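Local coordinates for START domain-containing protein 10 (Homo sapiens, PDB 6SER) that transfers phosphatidylcholine and phosphatidylethanolamine between membranes, preferring species with a palmitoyl or stearoyl chain at sn-1 and an unsaturated 18-carbon chain at sn-2, at residues S194-K197 / W198-N201. Residues are numbered along the deposited sequence; the frame is centred on the assembly and turned at random.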
loop_
_atom_site.group_PDB
_atom_site.type_symbol
_atom_site.label_atom_id
_atom_site.label_comp_id
_atom_site.label_asym_id
_atom_site.label_seq_id
_atom_site.Cartn_x
_atom_site.Cartn_y
_atom_site.Cartn_z
ATOM N N SER A 194 -1.022 15.599 15.042
ATOM C CA SER A 194 -0.056 16.548 15.542
ATOM C C SER A 194 1.395 16.283 15.275
ATOM O O SER A 194 2.227 16.932 15.816
ATOM C CB SER A 194 -0.209 16.658 17.028
ATOM O OG SER A 194 0.478 15.616 17.639
ATOM N N LEU A 195 1.697 15.290 14.489
ATOM C CA LEU A 195 3.077 14.919 14.194
ATOM C C LEU A 195 3.703 15.926 13.236
ATOM O O LEU A 195 3.119 16.222 12.189
ATOM C CB LEU A 195 3.136 13.533 13.573
ATOM C CG LEU A 195 2.882 12.356 14.498
ATOM C CD1 LEU A 195 2.601 11.113 13.669
ATOM C CD2 LEU A 195 4.086 12.149 15.407
ATOM N N PRO A 196 4.878 16.468 13.548
ATOM C CA PRO A 196 5.596 17.252 12.538
ATOM C C PRO A 196 5.953 16.365 11.350
ATOM O O PRO A 196 6.292 15.190 11.509
ATOM C CB PRO A 196 6.844 17.746 13.283
ATOM C CG PRO A 196 6.503 17.632 14.729
ATOM C CD PRO A 196 5.590 16.444 14.836
ATOM N N LYS A 197 5.853 16.946 10.151
ATOM C CA LYS A 197 6.123 16.199 8.925
ATOM C C LYS A 197 7.516 15.573 8.941
ATOM O O LYS A 197 7.682 14.411 8.550
ATOM C CB LYS A 197 5.950 17.115 7.710
ATOM C CG LYS A 197 4.549 17.111 7.092
ATOM C CD LYS A 197 3.443 16.951 8.133
ATOM C CE LYS A 197 2.045 16.920 7.497
ATOM N NZ LYS A 197 0.945 16.610 8.482
ATOM N N TRP A 198 8.528 16.316 9.405
ATOM C CA TRP A 198 9.886 15.774 9.418
ATOM C C TRP A 198 10.021 14.617 10.400
ATOM O O TRP A 198 10.849 13.724 10.194
ATOM C CB TRP A 198 10.904 16.874 9.742
ATOM C CG TRP A 198 10.679 17.527 11.063
ATOM C CD1 TRP A 198 9.900 18.622 11.313
ATOM C CD2 TRP A 198 11.224 17.127 12.325
ATOM N NE1 TRP A 198 9.931 18.928 12.650
ATOM C CE2 TRP A 198 10.735 18.024 13.293
ATOM C CE3 TRP A 198 12.079 16.096 12.730
ATOM C CZ2 TRP A 198 11.071 17.923 14.642
ATOM C CZ3 TRP A 198 12.412 15.997 14.072
ATOM C CH2 TRP A 198 11.909 16.907 15.010
ATOM N N VAL A 199 9.225 14.611 11.471
ATOM C CA VAL A 199 9.197 13.440 12.339
ATOM C C VAL A 199 8.633 12.238 11.595
ATOM O O VAL A 199 9.074 11.100 11.803
ATOM C CB VAL A 199 8.384 13.742 13.611
ATOM C CG1 VAL A 199 8.335 12.512 14.513
ATOM C CG2 VAL A 199 8.972 14.939 14.338
ATOM N N VAL A 200 7.645 12.465 10.728
ATOM C CA VAL A 200 7.073 11.383 9.932
ATOM C C VAL A 200 8.098 10.865 8.930
ATOM O O VAL A 200 8.306 9.652 8.804
ATOM C CB VAL A 200 5.794 11.863 9.226
ATOM C CG1 VAL A 200 5.187 10.731 8.402
ATOM C CG2 VAL A 200 4.803 12.430 10.239
ATOM N N ASN A 201 8.746 11.779 8.199
ATOM C CA ASN A 201 9.800 11.397 7.262
ATOM C C ASN A 201 10.851 10.518 7.932
ATOM O O ASN A 201 11.248 9.486 7.384
ATOM C CB ASN A 201 10.460 12.643 6.671
ATOM C CG ASN A 201 9.529 13.439 5.777
ATOM O OD1 ASN A 201 8.561 12.904 5.229
ATOM N ND2 ASN A 201 9.824 14.729 5.617
#
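Pro196 packs its ring against Trp198 and Val199. CB of Pro196 approaches the indole obliquely on its pyrrole side, 3.4 Å from NE1 of Trp198. With chi1 at 59°, CG of Trp198 is tucked between the two backbone branches, and the indole turns back toward the proline. Val199 runs beside Pro196 in the same direction. Its CG2 sits 3.7 Å from CG of Pro196 and also rests over one face of the indole, offset toward the rim. This branch is therefore shared between the two rings. A second, looser patch joins Leu195 to Val200, where CB of Leu195 lies 3.9 Å from CG2 of Val200. CD2 of Leu195 is 4.4 Å from CG1 of Val199.

This is the N-terminus of helix 197-227, the long C-terminal helix of the START fold, entered from the loop after strand 181-190. Pro196 is the N-cap residue. The contact lies at the protein surface.

Two backbone bonds start the helix. Val200 N donates to Pro196 O at 3.1 Å. Asn201 N donates to Lys197 O at 2.9 Å.

The polar side chains turn to other partners. A bend at chi2 (35°) sends the Lys197 chain back past the start of the helix, toward the strand before it. There NZ of Lys197 forms a salt bridge with Asp190, at the end of that strand. The amide of the buried Asn201 passes near Lys197 O, with CG 3.5 Å from that oxygen. Its OD1 accepts from His66 N and its ND2 donates to Thr64 O, so both ends of the amide are held by the 64-66 backbone.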